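Local coordinates for LysR family transcriptional regulator (Vibrio vulnificus, PDB 5B7H), which probably senses hydrogen peroxide and regulates transcription as a LysR-type DNA-binding factor of the OxyR group, this chain being its regulatory domain, at residues 24-29 and 190-195; 28-33 and 213-218; 71-76 and 82-87; 123-128 and 164-169. The protein carries 1 engineered substitution. All coordinates share one frame; numbering follows the deposited sequence. Where two conformers were deposited one is given.

Interaction 1. Residues 24-29 and 190-195; sequences PTIAPF and AYRDIG. With SO4 (sulfate ion), chain C.
The guanidinium of R192 meets T25 end-on, one terminal nitrogen going to each of two threonine oxygens. NH2 donates to the carbonyl O of T25 (2.9 Å, an almost straight bond at 165°), approaching from well above the carbonyl plane, while NH1 donates to T25 OG1 over 2.9 Å. Both acceptors lie close to the plane of the guanidinium, so the pair of bonds fixes its rotation as well as its position. T25 OG1 hands its own proton onward to O3 of a bound sulfate, at 2.7 Å. O3 also accepts a hydrogen bond from the backbone N of T25 (2.9 Å), and two donors from one residue thus hold a single sulfate oxygen. Alongside, I26 lays its CG1 by R192 NH2, 3.6 Å away, the two side chains sliding past each other in opposite directions. Farther along the strand the methyls CD1 of I26 and CD1 of I194 meet tip to tip at 3.8 Å. The domain belongs to the periplasmic-binding-protein type seen in LysR regulators, and here the turn leading into helix 27-41 is tied to the long central strand 180-198. The sulfate probably came from the crystallisation liquor. R192 reaches across because its chain is fully extended from CG to NE, after a chi1 of 57° has set CG between the backbone N and the carbonyl carbon. Behind the grip, D88 forms a salt bridge with R192 NE, and L125 and M168 also touch the side chain. Two residues on from T25, A27 O accepts a hydrogen bond from Q154 of the second subunit.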
loop_
_atom_site.group_PDB
_atom_site.type_symbol
_atom_site.label_atom_id
_atom_site.label_comp_id
_atom_site.label_asym_id
_atom_site.label_seq_id
_atom_site.Cartn_x
_atom_site.Cartn_y
_atom_site.Cartn_z
ATOM N N PRO A 24 -0.440 0.348 7.971
ATOM C CA PRO A 24 -0.254 0.621 6.540
ATOM C C PRO A 24 0.570 1.861 6.208
ATOM O O PRO A 24 1.136 1.885 5.117
ATOM C CB PRO A 24 -1.691 0.772 6.019
ATOM C CG PRO A 24 -2.491 -0.041 6.965
ATOM C CD PRO A 24 -1.860 0.193 8.320
ATOM N N THR A 25 0.621 2.904 7.056
ATOM C CA THR A 25 1.428 4.093 6.714
ATOM C C THR A 25 2.860 3.993 7.221
ATOM O O THR A 25 3.604 4.992 7.158
ATOM C CB THR A 25 0.770 5.386 7.219
ATOM O OG1 THR A 25 0.657 5.385 8.651
ATOM C CG2 THR A 25 -0.616 5.558 6.576
ATOM N N ILE A 26 3.269 2.835 7.757
ATOM C CA ILE A 26 4.664 2.570 8.084
ATOM C C ILE A 26 5.197 1.405 7.263
ATOM O O ILE A 26 6.297 1.486 6.706
ATOM C CB ILE A 26 4.854 2.287 9.598
ATOM C CG1 ILE A 26 4.443 3.501 10.447
ATOM C CG2 ILE A 26 6.314 1.885 9.862
ATOM C CD1 ILE A 26 4.520 3.188 11.954
ATOM N N ALA A 27 4.409 0.330 7.148
ATOM C CA ALA A 27 4.908 -0.943 6.608
ATOM C C ALA A 27 5.590 -0.839 5.246
ATOM O O ALA A 27 6.684 -1.418 5.099
ATOM C CB ALA A 27 3.779 -1.980 6.570
ATOM N N PRO A 28 5.036 -0.138 4.248
ATOM C CA PRO A 28 5.673 -0.130 2.918
ATOM C C PRO A 28 7.016 0.566 2.925
ATOM O O PRO A 28 7.740 0.431 1.943
ATOM C CB PRO A 28 4.693 0.658 2.045
ATOM C CG PRO A 28 3.406 0.678 2.799
ATOM C CD PRO A 28 3.793 0.655 4.269
ATOM N N PHE A 29 7.312 1.385 3.942
ATOM C CA PHE A 29 8.489 2.248 3.912
ATOM C C PHE A 29 9.549 1.665 4.841
ATOM O O PHE A 29 10.524 1.060 4.376
ATOM C CB PHE A 29 8.031 3.659 4.295
ATOM C CG PHE A 29 6.720 4.074 3.597
ATOM C CD1 PHE A 29 6.645 4.133 2.194
ATOM C CD2 PHE A 29 5.588 4.338 4.341
ATOM C CE1 PHE A 29 5.460 4.494 1.551
ATOM C CE2 PHE A 29 4.402 4.693 3.718
ATOM C CZ PHE A 29 4.332 4.763 2.311
ATOM N N ALA A 190 6.345 19.307 13.454
ATOM C CA ALA A 190 5.376 18.318 13.875
ATOM C C ALA A 190 5.796 16.949 13.358
ATOM O O ALA A 190 6.445 16.830 12.316
ATOM C CB ALA A 190 4.051 18.615 13.261
ATOM N N TYR A 191 5.407 15.918 14.096
ATOM C CA TYR A 191 5.931 14.582 13.832
ATOM C C TYR A 191 5.029 13.587 14.539
ATOM O O TYR A 191 4.194 13.961 15.371
ATOM C CB TYR A 191 7.377 14.487 14.351
ATOM C CG TYR A 191 7.502 14.616 15.877
ATOM C CD1 TYR A 191 7.783 15.849 16.453
ATOM C CD2 TYR A 191 7.315 13.525 16.731
ATOM C CE1 TYR A 191 7.873 15.979 17.836
ATOM C CE2 TYR A 191 7.411 13.649 18.142
ATOM C CZ TYR A 191 7.694 14.883 18.665
ATOM O OH TYR A 191 7.795 15.014 20.040
ATOM N N ARG A 192 5.262 12.295 14.254
ATOM C CA ARG A 192 4.643 11.196 15.003
ATOM C C ARG A 192 5.759 10.347 15.610
ATOM O O ARG A 192 6.820 10.153 15.006
ATOM C CB ARG A 192 3.679 10.310 14.156
ATOM C CG ARG A 192 4.375 9.702 12.934
ATOM C CD ARG A 192 3.383 8.860 12.161
ATOM N NE ARG A 192 4.075 8.310 11.011
ATOM C CZ ARG A 192 3.571 7.372 10.207
ATOM N NH1 ARG A 192 2.361 6.864 10.424
ATOM N NH2 ARG A 192 4.290 6.918 9.186
ATOM N N ASP A 193 5.543 9.858 16.824
ATOM C CA ASP A 193 6.436 8.864 17.413
ATOM C C ASP A 193 6.197 7.504 16.767
ATOM O O ASP A 193 5.076 7.149 16.393
ATOM C CB ASP A 193 6.152 8.712 18.907
ATOM C CG ASP A 193 6.766 9.786 19.759
ATOM O OD1 ASP A 193 7.806 10.410 19.403
ATOM O OD2 ASP A 193 6.204 10.014 20.875
ATOM N N ILE A 194 7.267 6.738 16.612
ATOM C CA ILE A 194 7.192 5.371 16.146
ATOM C C ILE A 194 7.644 4.503 17.313
ATOM O O ILE A 194 8.657 4.803 17.970
ATOM C CB ILE A 194 8.158 5.183 14.956
ATOM C CG1 ILE A 194 7.874 6.218 13.848
ATOM C CG2 ILE A 194 8.080 3.704 14.436
ATOM C CD1 ILE A 194 6.521 6.142 13.290
ATOM N N GLY A 195 6.934 3.402 17.545
ATOM C CA GLY A 195 7.358 2.556 18.640
ATOM C C GLY A 195 7.103 1.089 18.389
ATOM O O GLY A 195 6.385 0.714 17.473
HETATM S S SO4 C . -2.588 4.007 9.375
HETATM O O1 SO4 C . -2.939 3.672 10.821
HETATM O O2 SO4 C . -2.803 5.469 9.232
HETATM O O3 SO4 C . -1.220 3.577 9.152
HETATM O O4 SO4 C . -3.479 3.269 8.506
#

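Interaction 2. Residues 28-33 and 213-218; sequences PFLLCD and EVVSEL
A chi1 of 173°, which swings CG away from the backbone nitrogen, and a chi2 of 67°, which splays the two methyls onto different partners, bring the end of L30 to V215 and L218. In the conformer described, one of two modelled, L30 CD2 meets V215 CG1 at 4.0 Å, the two side chains crossing at about a right angle. The other methyl, L30 CD1, rests on L218 CB at 3.8 Å. L218, whose chi1 of -59° places CG beside its backbone N, brings CD2 to within 4.0 Å of D33 CB, so the leucine spans one turn of the facing helix from L30 to D33. The link is therefore apolar in its direct contacts, with polar groups at one side. There two waters lie between D33 OD1 and the carbonyl O of L218; the first is 2.8 Å from OD1, the second 2.8 Å from L218 O. Other acceptors compete for the protons of these waters, so the bridges are not certain. D33 OD1 is also hydrogen-bonded to H172 NE2, and the protein and the waters thus share this oxygen. The contact joins helix 27-41 to the C-terminal end of helix 205-217. L34 of the former extends the packing onto V214 and V215, and V85 of strand 81-95 lies against V215 from the sheet, while L31 and C32 touch Q154 of the second subunit.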
loop_
_atom_site.group_PDB
_atom_site.type_symbol
_atom_site.label_atom_id
_atom_site.label_comp_id
_atom_site.label_asym_id
_atom_site.label_seq_id
_atom_site.Cartn_x
_atom_site.Cartn_y
_atom_site.Cartn_z
ATOM N N PRO A 28 5.036 -0.138 4.248
ATOM C CA PRO A 28 5.673 -0.130 2.918
ATOM C C PRO A 28 7.016 0.566 2.925
ATOM O O PRO A 28 7.740 0.431 1.943
ATOM C CB PRO A 28 4.693 0.658 2.045
ATOM C CG PRO A 28 3.406 0.678 2.799
ATOM C CD PRO A 28 3.793 0.655 4.269
ATOM N N PHE A 29 7.312 1.385 3.942
ATOM C CA PHE A 29 8.489 2.248 3.912
ATOM C C PHE A 29 9.549 1.665 4.841
ATOM O O PHE A 29 10.524 1.060 4.376
ATOM C CB PHE A 29 8.031 3.659 4.295
ATOM C CG PHE A 29 6.720 4.074 3.597
ATOM C CD1 PHE A 29 6.645 4.133 2.194
ATOM C CD2 PHE A 29 5.588 4.338 4.341
ATOM C CE1 PHE A 29 5.460 4.494 1.551
ATOM C CE2 PHE A 29 4.402 4.693 3.718
ATOM C CZ PHE A 29 4.332 4.763 2.311
ATOM N N LEU A 30 9.322 1.715 6.149
ATOM C CA LEU A 30 10.346 1.342 7.112
ATOM C C LEU A 30 10.735 -0.124 7.029
ATOM O O LEU A 30 11.901 -0.472 7.286
ATOM C CB LEU A 30 9.819 1.663 8.513
ATOM C CG LEU A 30 10.619 1.220 9.721
ATOM C CD1 LEU A 30 11.945 1.979 9.782
ATOM C CD2 LEU A 30 9.790 1.494 11.015
ATOM N N LEU A 31 9.783 -1.027 6.723
ATOM C CA LEU A 31 10.131 -2.449 6.773
ATOM C C LEU A 31 11.083 -2.868 5.673
ATOM O O LEU A 31 11.835 -3.829 5.873
ATOM C CB LEU A 31 8.870 -3.324 6.747
ATOM C CG LEU A 31 7.962 -3.127 7.968
ATOM C CD1 LEU A 31 6.757 -4.100 7.796
ATOM C CD2 LEU A 31 8.684 -3.400 9.294
ATOM N N CYS A 32 11.106 -2.153 4.551
ATOM C CA CYS A 32 12.085 -2.459 3.519
ATOM C C CYS A 32 13.481 -2.294 4.099
ATOM O O CYS A 32 14.356 -3.161 3.930
ATOM C CB CYS A 32 11.920 -1.478 2.346
ATOM S SG CYS A 32 10.385 -1.648 1.398
ATOM N N ASP A 33 13.688 -1.174 4.818
ATOM C CA ASP A 33 15.004 -0.880 5.394
ATOM C C ASP A 33 15.329 -1.873 6.504
ATOM O O ASP A 33 16.475 -2.344 6.619
ATOM C CB ASP A 33 15.008 0.538 6.005
ATOM C CG ASP A 33 14.719 1.653 4.996
ATOM O OD1 ASP A 33 14.037 2.632 5.426
ATOM O OD2 ASP A 33 15.181 1.565 3.831
ATOM N N GLU A 213 16.552 -1.289 18.961
ATOM C CA GLU A 213 17.794 -0.574 18.642
ATOM C C GLU A 213 17.997 -0.466 17.140
ATOM O O GLU A 213 18.370 0.607 16.620
ATOM C CB GLU A 213 18.986 -1.301 19.256
ATOM C CG GLU A 213 18.891 -1.448 20.771
ATOM C CD GLU A 213 18.957 -0.121 21.494
ATOM O OE1 GLU A 213 19.306 0.902 20.856
ATOM O OE2 GLU A 213 18.655 -0.104 22.711
ATOM N N VAL A 214 17.746 -1.567 16.422
ATOM C CA VAL A 214 17.894 -1.562 14.962
ATOM C C VAL A 214 16.943 -0.562 14.309
ATOM O O VAL A 214 17.335 0.262 13.469
ATOM C CB VAL A 214 17.654 -2.981 14.407
ATOM C CG1 VAL A 214 17.650 -2.923 12.884
ATOM C CG2 VAL A 214 18.750 -3.939 14.871
ATOM N N VAL A 215 15.677 -0.570 14.730
ATOM C CA VAL A 215 14.698 0.323 14.140
ATOM C C VAL A 215 15.040 1.764 14.457
ATOM O O VAL A 215 14.927 2.636 13.594
ATOM C CB VAL A 215 13.288 -0.048 14.636
ATOM C CG1 VAL A 215 12.255 0.976 14.147
ATOM C CG2 VAL A 215 12.940 -1.440 14.161
ATOM N N SER A 216 15.490 2.031 15.694
ATOM C CA SER A 216 15.863 3.395 16.054
ATOM C C SER A 216 16.930 3.951 15.111
ATOM O O SER A 216 16.913 5.147 14.791
ATOM C CB SER A 216 16.322 3.416 17.516
ATOM O OG SER A 216 17.687 3.055 17.651
ATOM N N GLU A 217 17.824 3.087 14.615
ATOM C CA GLU A 217 18.871 3.554 13.699
ATOM C C GLU A 217 18.346 3.860 12.292
ATOM O O GLU A 217 19.020 4.568 11.530
ATOM C CB GLU A 217 20.019 2.531 13.663
ATOM C CG GLU A 217 20.771 2.402 14.992
ATOM C CD GLU A 217 21.430 1.017 15.191
ATOM O OE1 GLU A 217 21.546 0.245 14.206
ATOM O OE2 GLU A 217 21.824 0.690 16.341
ATOM N N LEU A 218 17.156 3.400 11.947
ATOM C CA LEU A 218 16.553 3.670 10.646
ATOM C C LEU A 218 15.685 4.914 10.620
ATOM O O LEU A 218 15.171 5.269 9.553
ATOM C CB LEU A 218 15.655 2.486 10.254
ATOM C CG LEU A 218 16.446 1.177 10.191
ATOM C CD1 LEU A 218 15.505 0.027 10.050
ATOM C CD2 LEU A 218 17.449 1.205 9.044
HETATM O O HOH W 1 12.961 3.996 7.568
HETATM O O HOH W 2 16.037 4.397 7.003
#

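Interaction 3. Residues 71-76 and 82-87; sequences LALPVE and SRVVGQ
L73 and V84 make the close part of this contact: L73 CD1 lies 3.9 Å from V84 CG2, the two side chains sliding past each other in opposite directions. A chi1 of -64° carries L73 CG beside its backbone N, and the branch ends in the methyl that reaches the valine. The loose part is at S82, whose OG stands 4.3 Å from the same L73 CD1, wider than close contact. L73 is buried, whereas V84 lies on the exposed side of the strand, so the leucine supplies the inner half of the pair. The two strands are not neighbours in the mixed sheet. Strand 180-198 runs between them, bonded through D193 to L73 and through I194 to V85 and G86, and the side chains meet across it. V85 and G86 both face I194, a classic beta bulge that puts an extra residue into strand 81-95 just past V84. Beyond L73 the peptide to P74 is cis, and the chain leaves the sheet there. P74 O takes a hydrogen bond from H128 NE2 of helix 124-132. On strand 81-95 R83 points away from L73, and its guanidinium forms a salt bridge with E213 of helix 205-217.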
loop_
_atom_site.group_PDB
_atom_site.type_symbol
_atom_site.label_atom_id
_atom_site.label_comp_id
_atom_site.label_asym_id
_atom_site.label_seq_id
_atom_site.Cartn_x
_atom_site.Cartn_y
_atom_site.Cartn_z
ATOM N N LEU A 71 4.148 0.431 15.598
ATOM C CA LEU A 71 2.989 1.307 15.533
ATOM C C LEU A 71 3.446 2.751 15.516
ATOM O O LEU A 71 4.566 3.085 15.902
ATOM C CB LEU A 71 2.093 1.121 16.789
ATOM C CG LEU A 71 1.439 -0.253 17.042
ATOM C CD1 LEU A 71 0.488 -0.198 18.205
ATOM C CD2 LEU A 71 0.686 -0.691 15.795
ATOM N N ALA A 72 2.540 3.618 15.063
ATOM C CA ALA A 72 2.629 5.045 15.386
ATOM C C ALA A 72 1.964 5.307 16.740
ATOM O O ALA A 72 0.867 4.805 17.017
ATOM C CB ALA A 72 1.978 5.880 14.275
ATOM N N LEU A 73 2.667 6.049 17.600
ATOM C CA LEU A 73 2.187 6.339 18.942
ATOM C C LEU A 73 1.971 7.843 19.095
ATOM O O LEU A 73 2.601 8.640 18.399
ATOM C CB LEU A 73 3.210 5.836 19.976
ATOM C CG LEU A 73 3.428 4.310 19.987
ATOM C CD1 LEU A 73 4.468 4.033 21.118
ATOM C CD2 LEU A 73 2.170 3.467 20.213
ATOM N N PRO A 74 1.085 8.278 20.002
ATOM C CA PRO A 74 0.326 7.465 20.935
ATOM C C PRO A 74 -0.956 6.936 20.351
ATOM O O PRO A 74 -1.684 7.610 19.554
ATOM C CB PRO A 74 -0.002 8.459 22.057
ATOM C CG PRO A 74 -0.154 9.787 21.334
ATOM C CD PRO A 74 0.854 9.737 20.188
ATOM N N VAL A 75 -1.260 5.710 20.759
ATOM C CA VAL A 75 -2.572 5.087 20.556
ATOM C C VAL A 75 -2.854 4.317 21.845
ATOM O O VAL A 75 -1.973 4.126 22.673
ATOM C CB VAL A 75 -2.649 4.176 19.322
ATOM C CG1 VAL A 75 -2.487 4.992 18.031
ATOM C CG2 VAL A 75 -1.558 3.104 19.335
ATOM N N GLU A 76 -4.116 3.974 22.083
ATOM C CA GLU A 76 -4.441 3.279 23.331
ATOM C C GLU A 76 -3.861 1.864 23.287
ATOM O O GLU A 76 -4.225 1.057 22.435
ATOM C CB GLU A 76 -5.952 3.218 23.544
ATOM C CG GLU A 76 -6.489 4.027 24.705
ATOM C CD GLU A 76 -5.827 3.731 26.058
ATOM O OE1 GLU A 76 -5.252 2.644 26.281
ATOM O OE2 GLU A 76 -5.909 4.608 26.929
ATOM N N SER A 82 5.671 -0.957 25.706
ATOM C CA SER A 82 6.070 -0.226 24.505
ATOM C C SER A 82 7.377 0.495 24.692
ATOM O O SER A 82 7.799 0.809 25.792
ATOM C CB SER A 82 4.986 0.697 23.974
ATOM O OG SER A 82 4.869 1.808 24.804
ATOM N N ARG A 83 8.008 0.775 23.560
ATOM C CA ARG A 83 9.256 1.505 23.522
ATOM C C ARG A 83 9.212 2.401 22.294
ATOM O O ARG A 83 9.123 1.884 21.178
ATOM C CB ARG A 83 10.428 0.521 23.390
ATOM C CG ARG A 83 11.757 1.194 23.387
ATOM C CD ARG A 83 12.869 0.179 23.734
ATOM N NE ARG A 83 14.127 0.772 23.409
ATOM C CZ ARG A 83 15.277 0.164 23.538
ATOM N NH1 ARG A 83 15.308 -1.106 23.954
ATOM N NH2 ARG A 83 16.373 0.817 23.172
ATOM N N VAL A 84 9.298 3.713 22.478
ATOM C CA VAL A 84 9.406 4.652 21.367
ATOM C C VAL A 84 10.831 4.618 20.842
ATOM O O VAL A 84 11.792 4.691 21.614
ATOM C CB VAL A 84 9.052 6.057 21.839
ATOM C CG1 VAL A 84 9.389 7.108 20.771
ATOM C CG2 VAL A 84 7.565 6.088 22.210
ATOM N N VAL A 85 10.968 4.527 19.522
ATOM C CA VAL A 85 12.279 4.343 18.899
ATOM C C VAL A 85 12.658 5.477 17.985
ATOM O O VAL A 85 13.838 5.572 17.603
ATOM C CB VAL A 85 12.347 3.007 18.121
ATOM C CG1 VAL A 85 12.289 1.811 19.127
ATOM C CG2 VAL A 85 11.188 2.886 17.063
ATOM N N GLY A 86 11.725 6.335 17.626
ATOM C CA GLY A 86 12.113 7.516 16.858
ATOM C C GLY A 86 10.905 8.353 16.489
ATOM O O GLY A 86 9.777 8.073 16.885
ATOM N N GLN A 87 11.180 9.424 15.749
ATOM C CA GLN A 87 10.154 10.383 15.375
ATOM C C GLN A 87 10.174 10.488 13.853
ATOM O O GLN A 87 11.254 10.494 13.250
ATOM C CB GLN A 87 10.489 11.754 16.014
ATOM C CG GLN A 87 10.308 11.797 17.549
ATOM C CD GLN A 87 11.365 10.982 18.283
ATOM O OE1 GLN A 87 12.579 11.179 18.077
ATOM N NE2 GLN A 87 10.914 10.015 19.122
#

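Interaction 4. Residues 123-128 and 164-169; sequences HSLTEH and FIPQMA. Engineered in segment 123-128: S124 (natural residue Cys). With SO4 (sulfate ion), chain C.
L125 and P166 cross at about a right angle, the leucine meeting the proline ring through CD1, which lies 4.1 Å from P166 CD. The other methyl, L125 CD2, sits 4.0 Å from the carbonyl O of F164. Chi1 of -173° sends CG away from the backbone N, chi2 of 73° sets the two methyls on their separate partners, and the leucine projects from the first turn of its helix toward the strand end. The start of this helix, with H123 just before it, holds a sulfate ion. L125 N donates to sulfate O2 at 2.9 Å. Sulfate O1 is met by two donors of one residue, S124 N at 2.7 Å and S124 OG at 2.9 Å. H123 ND1 is hydrogen-bonded to O4, with the sulfur near the plane of the imidazole ring; the 2.5 Å separation is unusually short and its exact length doubtful. Anion binding by backbone N-H groups at a helix start is a familiar motif, and the helix dipole would probably favour it. S124 is an engineered serine in place of the natural cysteine, which by analogy with OxyR relatives is probably the peroxide-reacting residue; the bound anion thus lies beside that sensing position. P166 fills the N-cap position of helix 167-171. The contact brings the start of helix 124-132 against the junction of strand 163-166 and helix 167-171. F90 of strand 81-95, R192 of strand 180-198 and L149 of helix 149-157 also pack on L125.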
loop_
_atom_site.group_PDB
_atom_site.type_symbol
_atom_site.label_atom_id
_atom_site.label_comp_id
_atom_site.label_asym_id
_atom_site.label_seq_id
_atom_site.Cartn_x
_atom_site.Cartn_y
_atom_site.Cartn_z
ATOM N N HIS A 123 -7.385 4.782 10.488
ATOM C CA HIS A 123 -6.001 5.143 10.230
ATOM C C HIS A 123 -5.475 6.121 11.284
ATOM O O HIS A 123 -5.997 7.238 11.501
ATOM C CB HIS A 123 -5.867 5.717 8.827
ATOM C CG HIS A 123 -6.369 4.776 7.769
ATOM N ND1 HIS A 123 -5.595 3.782 7.221
ATOM C CD2 HIS A 123 -7.601 4.653 7.218
ATOM C CE1 HIS A 123 -6.332 3.089 6.361
ATOM N NE2 HIS A 123 -7.544 3.610 6.338
ATOM N N SER A 124 -4.426 5.693 11.946
ATOM C CA SER A 124 -3.793 6.560 12.932
ATOM C C SER A 124 -3.169 7.816 12.321
ATOM O O SER A 124 -3.006 8.819 13.052
ATOM C CB SER A 124 -2.749 5.761 13.746
ATOM O OG SER A 124 -1.694 5.389 12.867
ATOM N N LEU A 125 -2.821 7.802 11.026
ATOM C CA LEU A 125 -2.208 8.967 10.397
ATOM C C LEU A 125 -3.063 10.208 10.576
ATOM O O LEU A 125 -2.536 11.303 10.864
ATOM C CB LEU A 125 -1.922 8.697 8.916
ATOM C CG LEU A 125 -1.117 9.832 8.252
ATOM C CD1 LEU A 125 0.348 9.747 8.758
ATOM C CD2 LEU A 125 -1.137 9.659 6.756
ATOM N N THR A 126 -4.392 10.048 10.462
ATOM C CA THR A 126 -5.268 11.218 10.575
ATOM C C THR A 126 -5.260 11.824 11.976
ATOM O O THR A 126 -5.064 13.034 12.119
ATOM C CB THR A 126 -6.653 10.808 10.127
ATOM O OG1 THR A 126 -6.596 10.559 8.719
ATOM C CG2 THR A 126 -7.654 11.942 10.357
ATOM N N GLU A 127 -5.419 11.002 13.032
ATOM C CA GLU A 127 -5.445 11.614 14.366
ATOM C C GLU A 127 -4.098 12.213 14.709
ATOM O O GLU A 127 -4.024 13.285 15.311
ATOM C CB GLU A 127 -5.844 10.612 15.452
ATOM C CG GLU A 127 -5.243 9.244 15.271
ATOM C CD GLU A 127 -5.808 8.199 16.226
ATOM O OE1 GLU A 127 -6.000 8.522 17.418
ATOM O OE2 GLU A 127 -6.104 7.069 15.766
ATOM N N HIS A 128 -3.018 11.587 14.248
ATOM C CA HIS A 128 -1.706 12.121 14.588
ATOM C C HIS A 128 -1.393 13.384 13.810
ATOM O O HIS A 128 -0.859 14.344 14.380
ATOM C CB HIS A 128 -0.631 11.072 14.306
ATOM C CG HIS A 128 -0.675 9.936 15.266
ATOM N ND1 HIS A 128 -0.218 8.679 14.955
ATOM C CD2 HIS A 128 -1.104 9.877 16.549
ATOM C CE1 HIS A 128 -0.409 7.874 15.986
ATOM N NE2 HIS A 128 -0.916 8.588 16.981
ATOM N N PHE A 164 -1.435 15.776 4.641
ATOM C CA PHE A 164 -0.249 15.513 5.462
ATOM C C PHE A 164 0.318 14.155 5.108
ATOM O O PHE A 164 -0.421 13.172 5.016
ATOM C CB PHE A 164 -0.597 15.517 6.956
ATOM C CG PHE A 164 -1.366 16.750 7.408
ATOM C CD1 PHE A 164 -2.744 16.716 7.563
ATOM C CD2 PHE A 164 -0.706 17.933 7.705
ATOM C CE1 PHE A 164 -3.424 17.827 8.018
ATOM C CE2 PHE A 164 -1.390 19.069 8.138
ATOM C CZ PHE A 164 -2.758 19.013 8.277
ATOM N N ILE A 165 1.649 14.098 4.968
ATOM C CA ILE A 165 2.391 12.891 4.576
ATOM C C ILE A 165 3.559 12.663 5.531
ATOM O O ILE A 165 4.293 13.614 5.831
ATOM C CB ILE A 165 2.959 13.024 3.143
ATOM C CG1 ILE A 165 1.811 13.211 2.145
ATOM C CG2 ILE A 165 3.702 11.755 2.745
ATOM C CD1 ILE A 165 0.790 12.065 2.231
ATOM N N PRO A 166 3.813 11.440 5.978
ATOM C CA PRO A 166 4.991 11.205 6.813
ATOM C C PRO A 166 6.273 11.195 5.987
ATOM O O PRO A 166 6.313 10.754 4.827
ATOM C CB PRO A 166 4.710 9.811 7.408
ATOM C CG PRO A 166 3.863 9.116 6.397
ATOM C CD PRO A 166 3.029 10.216 5.713
ATOM N N GLN A 167 7.326 11.682 6.637
ATOM C CA GLN A 167 8.630 11.786 6.016
ATOM C C GLN A 167 9.107 10.457 5.488
ATOM O O GLN A 167 9.693 10.404 4.397
ATOM C CB GLN A 167 9.654 12.374 6.979
ATOM C CG GLN A 167 10.972 12.727 6.251
ATOM C CD GLN A 167 10.790 13.824 5.215
ATOM O OE1 GLN A 167 10.135 14.835 5.491
ATOM N NE2 GLN A 167 11.384 13.647 4.041
ATOM N N MET A 168 8.831 9.351 6.212
ATOM C CA MET A 168 9.360 8.094 5.695
ATOM C C MET A 168 8.770 7.730 4.337
ATOM O O MET A 168 9.414 7.034 3.541
ATOM C CB MET A 168 9.205 6.952 6.706
ATOM C CG MET A 168 7.749 6.661 7.055
ATOM S SD MET A 168 7.565 5.133 8.059
ATOM C CE MET A 168 8.401 5.638 9.579
ATOM N N ALA A 169 7.539 8.165 4.055
ATOM C CA ALA A 169 6.974 7.902 2.727
ATOM C C ALA A 169 7.704 8.696 1.653
ATOM O O ALA A 169 7.980 8.162 0.551
ATOM C CB ALA A 169 5.471 8.206 2.733
HETATM S S SO4 C . -2.588 4.007 9.375
HETATM O O1 SO4 C . -2.939 3.672 10.821
HETATM O O2 SO4 C . -2.803 5.469 9.232
HETATM O O3 SO4 C . -1.220 3.577 9.152
HETATM O O4 SO4 C . -3.479 3.269 8.506
#

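The four contacts lie within one domain of the periplasmic-binding-protein type, with interaction 1 near its centre. Interactions 1 and 4, with centres about 7 Å apart, share the sulfate and meet where R192 packs on P166. Interaction 2 begins from the same helix, 27-41, as interaction 1, and their centres are about 10 Å apart. Interaction 3 touches interaction 1 where the bulge in strand 81-95 pairs with I194, and interaction 2 through the R83-E213 salt bridge. Along the chain, interaction 3 closes before interaction 4 opens, and both fall between the ends of interactions 1 and 2. Interactions 1 and 4 lie at the probable sensing position, 2 and 3 join helices and strands farther off, and 1 and 2 also border the second subunit.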